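Local coordinates for protein putative aspartyl-tRNA synthetase (Leishmania major, PDB 6OD8) that probably joins L-aspartate to tRNA(Asp) at the expense of ATP, as a class II aminoacyl-tRNA synthetase, at residues 408-413 and 435-440; 428-433 and 474-479; 368-373 and 390-395; 420-425 and 466-471. One frame throughout, in Å; residues are numbered along the deposited sequence.

All four contacts lie within the class II catalytic region, on the same side of the chain's centre. Contacts 1 and 2 share helix 427-441, and their centres are about 10 Å apart. They touch where Leu411 CD2 meets Leu432 CD2 at 3.8 Å. Contact 3 is joined to contact 1 by a probable hydrogen bond of 2.9 Å from Arg369 NH2 to Arg440 O. Contact 4 reaches contact 1 through Ile425, whose CG1 lies 3.9 Å from Ile408 CD1. Contacts 2 and 3 reach the same large mixed sheet without touching, their centres about 20 Å apart. Two 1,2-ethanediol molecules, probably from the crystallisation liquor, sit beside segment 390-395.

Contact 1: residues 408-413 and 435-440; sequences IELLNT and KLVKER
Leu410 O is gripped by two donors of Thr413 and also touched from the other helix by a methyl group of Leu436. Thr413 OG1 gives the shorter bond, 2.6 Å to Leu410 O, and lies in the carbonyl plane. Thr413 N adds a second bond to Leu410 O at 3.1 Å. Leu436 CD1 comes to 3.5 Å from the same Leu410 O, a plain van der Waals touch. The same methyl lies 3.9 Å from Leu411 CA, so it rests against the backbone of the first helix. Leu436 and Leu410 slide past each other in opposite directions. Leu410 CG meets Leu436 CB at 4.0 Å. Beyond it, Leu410 CD2 meets Val437 CG2, also at 4.0 Å, and these two side chains cross at about a right angle. The contact is a helix-helix crossing in the class II synthetase catalytic domain. The axes of 408-412 and 435-440 run 86° apart and come within 10.6 Å of each other. Leucine and valine side chains fill the gap, and no hydrogen bond spans it. The CG of Leu410 stands anti to its N (chi1 179°), which brings CG and CD2 against Leu436 and Val437. Phe388 also packs on Leu410. Val437 also packs on Leu400 and Ile402 of strand 400-403.

Contact 2: residues 428-433 and 474-479; sequences TNEKLL and DMFIRG
The side chain of Glu430 packs against Gly479 O and reaches the ring of Phe476. Its CG is 3.2 Å from Gly479 O, the closest carbon contact here. Its OE1 meets the edge of the Phe476 ring, in plane, at 3.7 Å from CE1. The carboxylate and ring planes are turned 85° apart. Glu430 CB also touches Phe476 CE1, at 4.0 Å. On the next residue, Lys431 CA makes a CH...O contact of 3.5 Å to Gly479 O, with an angle of 128° at the hydrogen. Lys431 N lies near the same oxygen, but the angle is too poor for a hydrogen bond. No hydrogen bond crosses between the two segments.

The backbones also come close. The CA atoms of Lys431 and Gly479 are just 4.3 Å apart, and a glycine, with no side chain, fits this spacing. Its positive phi also suits glycine. The second shell holds the polar ends. Glu430 CG sits between the backbone N and the carbonyl carbon (chi1 70°), and the extended chain beyond it carries OE1 to the backbone N of Glu481, which donates a hydrogen bond. Lys431 NZ forms a salt bridge with Glu480 OE2. The Phe476 ring stacks with that of Phe446. Helix 427-441 thus lies against the turn between antiparallel strands 472-477 and 480-487 of the catalytic-domain sheet, with strand 445-449 pairing along the other edge of 472-477.

Contact 3: residues 368-373 and 390-395; sequences ERIKEL and ARVHNM. With EDO (1,2-ethanediol), chain H; EDO (1,2-ethanediol), chain E.
Ile370 is the helix residue that reaches segment 390-395, and it does so with its tip. Its CB points toward that segment. CG1 stands beside the backbone N, anti to the carbonyl carbon (chi1 -77°), and CD1 extends from it. This methyl makes all the contacts across the gap. It lies 3.9 Å from Met395 SD and 4.0 Å from Val392 CG2, and it also touches Val392 CG1. Ile370 meets both partners tip to tip. The Met395 chain is bent at chi2 and chi3, which carries its sulfur and CE back to the isoleucine. Leu365, from a loop, also packs on Ile370.

Here helix 367-373 packs beside the far end of the large mixed sheet of the class II catalytic domain. Strand 391-392 lies there between strand 400-403 and strand 376-377, which is outermost at that end within this chain. No polar bond joins the two segments, so the join is apolar.

The polar groups are busy within each segment or with bound molecules. Arg369 NH1 forms a salt bridge of 2.6 Å to Glu372 OE1, close to the guanidinium plane. Leu373 CD2 lies over one face of that guanidinium. Asn394 ND2 donates an almost straight bond of 3.0 Å to His393 ND1, in the plane of the ring; this makes ND1 the acceptor and should help set how the ring is turned. The same ND2 binds O1 of one 1,2-ethanediol. Arg391 NH1 holds O2 of the other at 2.8 Å, at the guanidinium edge.

Contact 4: residues 420-425 and 466-471; sequences APTDDI and DVRFTN
Phe469 carries the closer-packed side of this contact, and Thr422 and Pro421 meet it from the other loop. Pro421 O lies at the edge of the phenyl ring, in its plane, 3.7 Å from Phe469 CE1. Thr422 CG2 sits 4.0 Å from Phe469 CZ, and the two side chains cross at about a right angle. Phe469 is buried and also packs on Met405.

The other side is looser and more exposed. There Thr422 CG2 touches Arg468 CD at 4.1 Å, and no hydrogen bond joins the loops. Arg468 is instead held by its own segment. Its NH2 gives 2.7 Å to Asp466 OD2 and its NE gives 3.0 Å to Asp466 OD1, a side-on two-nitrogen grip that uses the syn lone pair of each oxygen. The chain bend at chi3 (-53°) folds the guanidinium back to reach that carboxylate. Asp466 OD1 also accepts from Arg468 N, which makes an Asx turn. The bidentate grip should hold the guanidinium flat beside the carboxylate.

Each loop contains a type I beta turn, 420-423 and 466-469. In the first, Asp423 OD2 takes a bond of 2.8 Å from Ala420 N. Segment 420-425 links helix 404-412 to helix 427-441, while segment 466-471 leads from strand 445-449 into its antiparallel neighbour, strand 472-477.

Contact 1: residues 408-413 and 435-440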
loop_
_atom_site.group_PDB
_atom_site.type_symbol
_atom_site.label_atom_id
_atom_site.label_comp_id
_atom_site.label_asym_id
_atom_site.label_seq_id
_atom_site.Cartn_x
_atom_site.Cartn_y
_atom_site.Cartn_z
ATOM N N ILE A 408 29.563 -4.743 20.996
ATOM C CA ILE A 408 29.775 -4.832 22.436
ATOM C C ILE A 408 31.135 -4.253 22.796
ATOM O O ILE A 408 31.270 -3.500 23.771
ATOM C CB ILE A 408 29.649 -6.291 22.913
ATOM C CG1 ILE A 408 28.219 -6.818 22.756
ATOM C CG2 ILE A 408 30.157 -6.423 24.382
ATOM C CD1 ILE A 408 27.223 -6.203 23.707
ATOM N N GLU A 409 32.172 -4.618 22.035
ATOM C CA GLU A 409 33.514 -4.136 22.366
ATOM C C GLU A 409 33.601 -2.626 22.220
ATOM O O GLU A 409 34.287 -1.966 23.006
ATOM C CB GLU A 409 34.561 -4.811 21.479
ATOM C CG GLU A 409 34.704 -6.303 21.692
ATOM C CD GLU A 409 35.637 -6.929 20.674
ATOM O OE1 GLU A 409 36.365 -6.169 19.994
ATOM O OE2 GLU A 409 35.634 -8.176 20.547
ATOM N N LEU A 410 32.905 -2.067 21.226
ATOM C CA LEU A 410 32.915 -0.620 21.021
ATOM C C LEU A 410 32.252 0.102 22.188
ATOM O O LEU A 410 32.787 1.095 22.705
ATOM C CB LEU A 410 32.224 -0.278 19.699
ATOM C CG LEU A 410 32.087 1.195 19.286
ATOM C CD1 LEU A 410 33.433 1.904 19.328
ATOM C CD2 LEU A 410 31.479 1.291 17.897
ATOM N N LEU A 411 31.089 -0.396 22.622
ATOM C CA LEU A 411 30.454 0.134 23.824
ATOM C C LEU A 411 31.393 0.062 25.013
ATOM O O LEU A 411 31.490 1.013 25.793
ATOM C CB LEU A 411 29.172 -0.638 24.124
ATOM C CG LEU A 411 27.954 -0.179 23.340
ATOM C CD1 LEU A 411 26.909 -1.276 23.350
ATOM C CD2 LEU A 411 27.426 1.099 23.976
ATOM N N ASN A 412 32.096 -1.056 25.161
ATOM C CA ASN A 412 32.955 -1.233 26.321
ATOM C C ASN A 412 34.101 -0.230 26.357
ATOM O O ASN A 412 34.727 -0.077 27.412
ATOM C CB ASN A 412 33.508 -2.674 26.366
ATOM C CG ASN A 412 32.488 -3.684 26.899
ATOM O OD1 ASN A 412 31.524 -3.311 27.564
ATOM N ND2 ASN A 412 32.697 -4.966 26.600
ATOM N N THR A 413 34.400 0.465 25.254
ATOM C CA THR A 413 35.484 1.444 25.330
ATOM C C THR A 413 35.127 2.633 26.209
ATOM O O THR A 413 36.031 3.312 26.704
ATOM C CB THR A 413 35.892 1.960 23.946
ATOM O OG1 THR A 413 34.808 2.657 23.341
ATOM C CG2 THR A 413 36.372 0.826 23.043
ATOM N N LYS A 435 25.997 6.904 18.782
ATOM C CA LYS A 435 26.897 8.045 18.924
ATOM C C LYS A 435 28.344 7.629 18.692
ATOM O O LYS A 435 29.091 8.312 17.981
ATOM C CB LYS A 435 26.733 8.692 20.306
ATOM N N LEU A 436 28.761 6.505 19.288
ATOM C CA LEU A 436 30.112 5.995 19.049
ATOM C C LEU A 436 30.338 5.686 17.573
ATOM O O LEU A 436 31.421 5.952 17.034
ATOM C CB LEU A 436 30.368 4.745 19.901
ATOM C CG LEU A 436 30.408 4.970 21.415
ATOM C CD1 LEU A 436 30.459 3.653 22.217
ATOM C CD2 LEU A 436 31.614 5.826 21.754
ATOM N N VAL A 437 29.326 5.119 16.907
ATOM C CA VAL A 437 29.434 4.832 15.479
ATOM C C VAL A 437 29.527 6.123 14.676
ATOM O O VAL A 437 30.316 6.226 13.726
ATOM C CB VAL A 437 28.255 3.954 15.023
ATOM C CG1 VAL A 437 28.146 3.951 13.489
ATOM C CG2 VAL A 437 28.432 2.528 15.576
ATOM N N LYS A 438 28.732 7.133 15.042
ATOM C CA LYS A 438 28.789 8.394 14.308
ATOM C C LYS A 438 30.155 9.046 14.464
ATOM O O LYS A 438 30.738 9.536 13.489
ATOM C CB LYS A 438 27.671 9.328 14.779
ATOM C CG LYS A 438 27.626 10.705 14.083
ATOM C CD LYS A 438 27.291 10.606 12.611
ATOM C CE LYS A 438 27.170 12.004 11.966
ATOM N NZ LYS A 438 26.052 12.803 12.566
ATOM N N GLU A 439 30.696 9.027 15.685
ATOM C CA GLU A 439 31.973 9.675 15.943
ATOM C C GLU A 439 33.122 8.949 15.258
ATOM O O GLU A 439 34.032 9.594 14.732
ATOM C CB GLU A 439 32.201 9.773 17.451
ATOM C CG GLU A 439 31.182 10.683 18.137
ATOM C CD GLU A 439 31.362 10.774 19.648
ATOM O OE1 GLU A 439 32.144 9.973 20.212
ATOM O OE2 GLU A 439 30.713 11.654 20.266
ATOM N N ARG A 440 33.089 7.613 15.226
ATOM C CA ARG A 440 34.193 6.836 14.653
ATOM C C ARG A 440 34.120 6.776 13.135
ATOM O O ARG A 440 35.122 7.019 12.450
ATOM C CB ARG A 440 34.196 5.404 15.193
ATOM C CG ARG A 440 35.458 4.631 14.757
ATOM C CD ARG A 440 35.540 3.243 15.366
ATOM N NE ARG A 440 36.584 2.412 14.748
ATOM C CZ ARG A 440 37.884 2.552 14.988
ATOM N NH1 ARG A 440 38.301 3.507 15.808
ATOM N NH2 ARG A 440 38.769 1.741 14.408
#

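Contact 2: residues 428-433 and 474-479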
loop_
_atom_site.group_PDB
_atom_site.type_symbol
_atom_site.label_atom_id
_atom_site.label_comp_id
_atom_site.label_asym_id
_atom_site.label_seq_id
_atom_site.Cartn_x
_atom_site.Cartn_y
_atom_site.Cartn_z
ATOM N N THR A 428 18.975 2.718 26.243
ATOM C CA THR A 428 20.055 3.648 26.551
ATOM C C THR A 428 21.341 3.236 25.843
ATOM O O THR A 428 22.094 4.098 25.367
ATOM C CB THR A 428 20.277 3.740 28.063
ATOM O OG1 THR A 428 19.045 4.096 28.705
ATOM C CG2 THR A 428 21.325 4.803 28.385
ATOM N N ASN A 429 21.582 1.922 25.719
ATOM C CA ASN A 429 22.802 1.475 25.061
ATOM C C ASN A 429 22.751 1.660 23.544
ATOM O O ASN A 429 23.789 1.969 22.952
ATOM C CB ASN A 429 23.103 0.015 25.420
ATOM N N GLU A 430 21.576 1.527 22.894
ATOM C CA GLU A 430 21.543 1.701 21.434
ATOM C C GLU A 430 21.924 3.125 21.040
ATOM O O GLU A 430 22.626 3.334 20.040
ATOM C CB GLU A 430 20.166 1.340 20.841
ATOM C CG GLU A 430 19.019 2.316 21.191
ATOM C CD GLU A 430 17.699 2.029 20.462
ATOM O OE1 GLU A 430 17.657 1.172 19.553
ATOM O OE2 GLU A 430 16.689 2.674 20.812
ATOM N N LYS A 431 21.479 4.122 21.814
ATOM C CA LYS A 431 21.829 5.492 21.464
ATOM C C LYS A 431 23.304 5.758 21.724
ATOM O O LYS A 431 23.951 6.456 20.934
ATOM C CB LYS A 431 20.938 6.497 22.202
ATOM C CG LYS A 431 19.755 6.923 21.318
ATOM C CD LYS A 431 19.033 8.173 21.796
ATOM C CE LYS A 431 17.713 7.811 22.457
ATOM N NZ LYS A 431 16.577 8.627 21.933
ATOM N N LEU A 432 23.860 5.192 22.800
ATOM C CA LEU A 432 25.296 5.335 23.020
ATOM C C LEU A 432 26.076 4.694 21.875
ATOM O O LEU A 432 27.026 5.287 21.351
ATOM C CB LEU A 432 25.697 4.730 24.370
ATOM C CG LEU A 432 27.186 4.810 24.726
ATOM C CD1 LEU A 432 27.671 6.244 24.712
ATOM C CD2 LEU A 432 27.464 4.195 26.117
ATOM N N LEU A 433 25.631 3.520 21.418
ATOM C CA LEU A 433 26.320 2.845 20.330
ATOM C C LEU A 433 26.274 3.669 19.056
ATOM O O LEU A 433 27.289 3.797 18.356
ATOM C CB LEU A 433 25.712 1.457 20.102
ATOM C CG LEU A 433 26.275 0.650 18.933
ATOM C CD1 LEU A 433 27.792 0.397 19.105
ATOM C CD2 LEU A 433 25.514 -0.673 18.731
ATOM N N ASP A 474 20.090 -6.088 13.165
ATOM C CA ASP A 474 19.278 -4.895 13.364
ATOM C C ASP A 474 19.897 -3.753 12.567
ATOM O O ASP A 474 21.121 -3.665 12.446
ATOM C CB ASP A 474 19.224 -4.462 14.840
ATOM C CG ASP A 474 18.103 -5.124 15.630
ATOM O OD1 ASP A 474 17.468 -6.077 15.130
ATOM O OD2 ASP A 474 17.879 -4.679 16.781
ATOM N N MET A 475 19.046 -2.870 12.055
ATOM C CA MET A 475 19.461 -1.598 11.482
ATOM C C MET A 475 19.084 -0.443 12.392
ATOM O O MET A 475 18.015 -0.432 13.006
ATOM C CB MET A 475 18.815 -1.330 10.119
ATOM C CG MET A 475 19.106 -2.371 9.088
ATOM S SD MET A 475 18.265 -1.973 7.529
ATOM C CE MET A 475 19.439 -2.660 6.362
ATOM N N PHE A 476 19.943 0.572 12.405
ATOM C CA PHE A 476 19.786 1.725 13.273
ATOM C C PHE A 476 19.853 3.002 12.444
ATOM O O PHE A 476 20.697 3.137 11.548
ATOM C CB PHE A 476 20.874 1.752 14.366
ATOM C CG PHE A 476 20.846 0.548 15.285
ATOM C CD1 PHE A 476 20.141 0.593 16.480
ATOM C CD2 PHE A 476 21.516 -0.622 14.947
ATOM C CE1 PHE A 476 20.088 -0.513 17.319
ATOM C CE2 PHE A 476 21.469 -1.740 15.783
ATOM C CZ PHE A 476 20.772 -1.682 16.983
ATOM N N ILE A 477 18.963 3.939 12.760
ATOM C CA ILE A 477 18.992 5.291 12.218
ATOM C C ILE A 477 19.084 6.249 13.392
ATOM O O ILE A 477 18.249 6.196 14.303
ATOM C CB ILE A 477 17.738 5.610 11.374
ATOM C CG1 ILE A 477 17.592 4.635 10.202
ATOM C CG2 ILE A 477 17.816 7.041 10.860
ATOM C CD1 ILE A 477 16.346 4.922 9.327
ATOM N N ARG A 478 20.088 7.128 13.365
ATOM C CA ARG A 478 20.344 8.063 14.460
ATOM C C ARG A 478 20.301 7.370 15.824
ATOM O O ARG A 478 19.712 7.874 16.782
ATOM C CB ARG A 478 19.358 9.241 14.415
ATOM C CG ARG A 478 19.309 10.009 13.096
ATOM C CD ARG A 478 18.596 11.331 13.292
ATOM N NE ARG A 478 18.232 11.957 12.026
ATOM C CZ ARG A 478 18.989 12.842 11.376
ATOM N NH1 ARG A 478 20.163 13.198 11.870
ATOM N NH2 ARG A 478 18.564 13.377 10.232
ATOM N N GLY A 479 20.930 6.195 15.918
ATOM C CA GLY A 479 21.070 5.522 17.198
ATOM C C GLY A 479 19.840 4.790 17.691
ATOM O O GLY A 479 19.791 4.407 18.871
#

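Contact 3: residues 368-373 and 390-395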
loop_
_atom_site.group_PDB
_atom_site.type_symbol
_atom_site.label_atom_id
_atom_site.label_comp_id
_atom_site.label_asym_id
_atom_site.label_seq_id
_atom_site.Cartn_x
_atom_site.Cartn_y
_atom_site.Cartn_z
ATOM N N GLU A 368 36.996 7.797 1.821
ATOM C CA GLU A 368 38.188 8.122 2.599
ATOM C C GLU A 368 38.134 7.505 3.991
ATOM O O GLU A 368 39.137 6.966 4.477
ATOM C CB GLU A 368 38.345 9.637 2.691
ATOM C CG GLU A 368 38.719 10.323 1.371
ATOM C CD GLU A 368 37.565 10.416 0.368
ATOM O OE1 GLU A 368 36.387 10.455 0.783
ATOM O OE2 GLU A 368 37.843 10.459 -0.848
ATOM N N ARG A 369 36.977 7.573 4.652
ATOM C CA ARG A 369 36.876 6.982 5.984
ATOM C C ARG A 369 37.069 5.470 5.918
ATOM O O ARG A 369 37.716 4.881 6.792
ATOM C CB ARG A 369 35.529 7.333 6.626
ATOM C CG ARG A 369 35.530 7.228 8.150
ATOM C CD ARG A 369 36.715 8.005 8.763
ATOM N NE ARG A 369 36.796 7.854 10.212
ATOM C CZ ARG A 369 37.896 8.064 10.942
ATOM N NH1 ARG A 369 39.038 8.429 10.361
ATOM N NH2 ARG A 369 37.857 7.903 12.264
ATOM N N ILE A 370 36.516 4.839 4.882
ATOM C CA ILE A 370 36.706 3.412 4.668
ATOM C C ILE A 370 38.192 3.082 4.629
ATOM O O ILE A 370 38.659 2.169 5.322
ATOM C CB ILE A 370 35.973 2.978 3.387
ATOM C CG1 ILE A 370 34.464 2.878 3.673
ATOM C CG2 ILE A 370 36.557 1.681 2.819
ATOM C CD1 ILE A 370 33.602 2.670 2.446
ATOM N N LYS A 371 38.965 3.863 3.863
ATOM C CA LYS A 371 40.400 3.620 3.765
ATOM C C LYS A 371 41.103 3.931 5.087
ATOM O O LYS A 371 41.924 3.141 5.557
ATOM C CB LYS A 371 40.986 4.443 2.613
ATOM N N GLU A 372 40.772 5.075 5.705
ATOM C CA GLU A 372 41.421 5.502 6.946
ATOM C C GLU A 372 41.297 4.461 8.053
ATOM O O GLU A 372 42.243 4.253 8.827
ATOM C CB GLU A 372 40.820 6.825 7.431
ATOM C CG GLU A 372 41.119 8.036 6.568
ATOM C CD GLU A 372 40.217 9.221 6.902
ATOM O OE1 GLU A 372 39.557 9.191 7.963
ATOM O OE2 GLU A 372 40.167 10.178 6.098
ATOM N N LEU A 373 40.127 3.832 8.190
ATOM C CA LEU A 373 39.927 2.866 9.258
ATOM C C LEU A 373 40.137 1.432 8.808
ATOM O O LEU A 373 40.052 0.527 9.638
ATOM C CB LEU A 373 38.523 3.000 9.865
ATOM C CG LEU A 373 38.175 4.357 10.473
ATOM C CD1 LEU A 373 36.708 4.343 10.892
ATOM C CD2 LEU A 373 39.062 4.662 11.651
ATOM N N ALA A 390 34.678 -3.655 10.958
ATOM C CA ALA A 390 33.537 -3.203 10.186
ATOM C C ALA A 390 33.754 -3.451 8.696
ATOM O O ALA A 390 34.882 -3.525 8.194
ATOM C CB ALA A 390 33.275 -1.723 10.451
ATOM N N ARG A 391 32.632 -3.538 7.978
ATOM C CA ARG A 391 32.620 -3.860 6.563
ATOM C C ARG A 391 31.516 -3.064 5.890
ATOM O O ARG A 391 30.496 -2.751 6.508
ATOM C CB ARG A 391 32.329 -5.346 6.304
ATOM C CG ARG A 391 33.465 -6.285 6.580
ATOM C CD ARG A 391 33.001 -7.716 6.317
ATOM N NE ARG A 391 34.120 -8.661 6.355
ATOM C CZ ARG A 391 34.564 -9.247 7.460
ATOM N NH1 ARG A 391 33.985 -8.982 8.630
ATOM N NH2 ARG A 391 35.596 -10.091 7.394
ATOM N N VAL A 392 31.713 -2.768 4.612
ATOM C CA VAL A 392 30.591 -2.381 3.761
ATOM C C VAL A 392 30.478 -3.434 2.670
ATOM O O VAL A 392 31.460 -4.102 2.338
ATOM C CB VAL A 392 30.762 -0.965 3.158
ATOM C CG1 VAL A 392 30.958 0.064 4.266
ATOM C CG2 VAL A 392 31.900 -0.931 2.165
ATOM N N HIS A 393 29.267 -3.627 2.147
ATOM C CA HIS A 393 29.135 -4.551 1.028
ATOM C C HIS A 393 29.926 -4.059 -0.186
ATOM O O HIS A 393 30.650 -4.838 -0.821
ATOM C CB HIS A 393 27.667 -4.777 0.660
ATOM C CG HIS A 393 27.497 -5.763 -0.459
ATOM N ND1 HIS A 393 27.310 -5.376 -1.769
ATOM C CD2 HIS A 393 27.603 -7.114 -0.479
ATOM C CE1 HIS A 393 27.250 -6.448 -2.538
ATOM N NE2 HIS A 393 27.431 -7.515 -1.781
ATOM N N ASN A 394 29.816 -2.768 -0.521
ATOM C CA ASN A 394 30.341 -2.298 -1.804
ATOM C C ASN A 394 30.649 -0.808 -1.738
ATOM O O ASN A 394 30.176 -0.093 -0.852
ATOM C CB ASN A 394 29.363 -2.586 -2.968
ATOM C CG ASN A 394 28.061 -1.794 -2.870
ATOM O OD1 ASN A 394 28.027 -0.580 -3.116
ATOM N ND2 ASN A 394 26.977 -2.486 -2.544
ATOM N N MET A 395 31.448 -0.346 -2.703
ATOM C CA MET A 395 31.897 1.042 -2.672
ATOM C C MET A 395 30.866 2.019 -3.224
ATOM O O MET A 395 31.121 3.229 -3.214
ATOM C CB MET A 395 33.214 1.183 -3.428
ATOM C CG MET A 395 34.401 0.523 -2.724
ATOM S SD MET A 395 34.645 1.176 -1.057
ATOM C CE MET A 395 34.879 2.922 -1.401
HETATM C C1 EDO H . 24.038 -2.579 -0.259
HETATM O O1 EDO H . 24.128 -1.990 -1.567
HETATM C C2 EDO H . 24.203 -4.091 -0.316
HETATM O O2 EDO H . 23.489 -4.613 -1.443
HETATM C C1 EDO E . 29.637 -7.978 10.083
HETATM O O1 EDO E . 28.835 -8.043 8.902
HETATM C C2 EDO E . 30.634 -6.825 9.971
HETATM O O2 EDO E . 31.845 -7.261 9.344
#

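Contact 4: residues 420-425 and 466-471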
loop_
_atom_site.group_PDB
_atom_site.type_symbol
_atom_site.label_atom_id
_atom_site.label_comp_id
_atom_site.label_asym_id
_atom_site.label_seq_id
_atom_site.Cartn_x
_atom_site.Cartn_y
_atom_site.Cartn_z
ATOM N N ALA A 420 29.139 -8.373 28.524
ATOM C CA ALA A 420 29.564 -9.643 27.948
ATOM C C ALA A 420 29.141 -9.720 26.483
ATOM O O ALA A 420 28.239 -8.995 26.050
ATOM C CB ALA A 420 28.965 -10.807 28.733
ATOM N N PRO A 421 29.794 -10.576 25.689
ATOM C CA PRO A 421 29.422 -10.685 24.265
ATOM C C PRO A 421 27.985 -11.078 24.024
ATOM O O PRO A 421 27.468 -10.821 22.925
ATOM C CB PRO A 421 30.380 -11.763 23.722
ATOM C CG PRO A 421 31.173 -12.266 24.901
ATOM C CD PRO A 421 31.079 -11.239 25.977
ATOM N N THR A 422 27.334 -11.729 24.986
ATOM C CA THR A 422 25.947 -12.159 24.831
ATOM C C THR A 422 24.964 -11.211 25.502
ATOM O O THR A 422 23.748 -11.405 25.374
ATOM C CB THR A 422 25.761 -13.577 25.391
ATOM O OG1 THR A 422 26.362 -13.658 26.691
ATOM C CG2 THR A 422 26.415 -14.603 24.477
ATOM N N ASP A 423 25.456 -10.187 26.199
ATOM C CA ASP A 423 24.575 -9.234 26.866
ATOM C C ASP A 423 23.741 -8.470 25.841
ATOM O O ASP A 423 24.124 -8.317 24.678
ATOM C CB ASP A 423 25.393 -8.265 27.736
ATOM C CG ASP A 423 25.817 -8.891 29.060
ATOM O OD1 ASP A 423 25.355 -10.014 29.353
ATOM O OD2 ASP A 423 26.618 -8.272 29.799
ATOM N N ASP A 424 22.576 -7.997 26.276
ATOM C CA ASP A 424 21.646 -7.326 25.379
ATOM C C ASP A 424 21.919 -5.828 25.358
ATOM O O ASP A 424 22.279 -5.234 26.375
ATOM C CB ASP A 424 20.202 -7.597 25.801
ATOM C CG ASP A 424 19.796 -9.059 25.615
ATOM O OD1 ASP A 424 20.417 -9.767 24.788
ATOM O OD2 ASP A 424 18.846 -9.499 26.300
ATOM N N ILE A 425 21.752 -5.222 24.194
ATOM C CA ILE A 425 21.965 -3.792 24.020
ATOM C C ILE A 425 20.606 -3.097 24.141
ATOM O O ILE A 425 19.820 -3.070 23.190
ATOM C CB ILE A 425 22.666 -3.497 22.691
ATOM C CG1 ILE A 425 23.995 -4.275 22.638
ATOM C CG2 ILE A 425 22.911 -2.011 22.548
ATOM C CD1 ILE A 425 24.863 -4.016 21.425
ATOM N N ASP A 466 27.618 -21.500 16.377
ATOM C CA ASP A 466 27.550 -20.937 17.721
ATOM C C ASP A 466 26.083 -20.613 17.991
ATOM O O ASP A 466 25.613 -19.548 17.586
ATOM C CB ASP A 466 28.437 -19.701 17.809
ATOM C CG ASP A 466 28.611 -19.190 19.230
ATOM O OD1 ASP A 466 27.804 -19.578 20.095
ATOM O OD2 ASP A 466 29.552 -18.385 19.474
ATOM N N VAL A 467 25.372 -21.516 18.679
ATOM C CA VAL A 467 23.926 -21.315 18.808
ATOM C C VAL A 467 23.591 -20.232 19.823
ATOM O O VAL A 467 22.414 -19.908 20.014
ATOM C CB VAL A 467 23.184 -22.614 19.164
ATOM C CG1 VAL A 467 23.153 -23.562 17.959
ATOM C CG2 VAL A 467 23.807 -23.274 20.398
ATOM N N ARG A 468 24.612 -19.661 20.478
ATOM C CA ARG A 468 24.382 -18.470 21.288
ATOM C C ARG A 468 23.888 -17.303 20.443
ATOM O O ARG A 468 23.298 -16.362 20.988
ATOM C CB ARG A 468 25.662 -18.044 22.027
ATOM C CG ARG A 468 26.171 -19.013 23.091
ATOM C CD ARG A 468 27.505 -18.529 23.692
ATOM N NE ARG A 468 28.493 -18.251 22.647
ATOM C CZ ARG A 468 29.661 -17.644 22.845
ATOM N NH1 ARG A 468 30.011 -17.247 24.062
ATOM N NH2 ARG A 468 30.486 -17.437 21.823
ATOM N N PHE A 469 24.139 -17.329 19.133
ATOM C CA PHE A 469 23.813 -16.229 18.236
ATOM C C PHE A 469 22.910 -16.723 17.109
ATOM O O PHE A 469 22.697 -17.928 16.926
ATOM C CB PHE A 469 25.089 -15.570 17.681
ATOM C CG PHE A 469 25.995 -15.002 18.762
ATOM C CD1 PHE A 469 25.745 -13.745 19.303
ATOM C CD2 PHE A 469 27.085 -15.733 19.241
ATOM C CE1 PHE A 469 26.569 -13.214 20.301
ATOM C CE2 PHE A 469 27.914 -15.213 20.249
ATOM C CZ PHE A 469 27.657 -13.948 20.779
ATOM N N THR A 470 22.389 -15.764 16.341
ATOM C CA THR A 470 21.395 -16.045 15.315
ATOM C C THR A 470 21.799 -15.398 14.004
ATOM O O THR A 470 22.615 -14.468 13.951
ATOM C CB THR A 470 20.002 -15.532 15.717
ATOM O OG1 THR A 470 20.089 -14.129 16.013
ATOM C CG2 THR A 470 19.491 -16.291 16.947
ATOM N N ASN A 471 21.207 -15.926 12.937
ATOM C CA ASN A 471 21.366 -15.397 11.591
ATOM C C ASN A 471 20.426 -14.205 11.437
ATOM O O ASN A 471 19.417 -14.266 10.738
ATOM C CB ASN A 471 21.040 -16.475 10.567
ATOM C CG ASN A 471 22.033 -17.607 10.579
ATOM O OD1 ASN A 471 23.172 -17.425 10.999
ATOM N ND2 ASN A 471 21.612 -18.782 10.100
#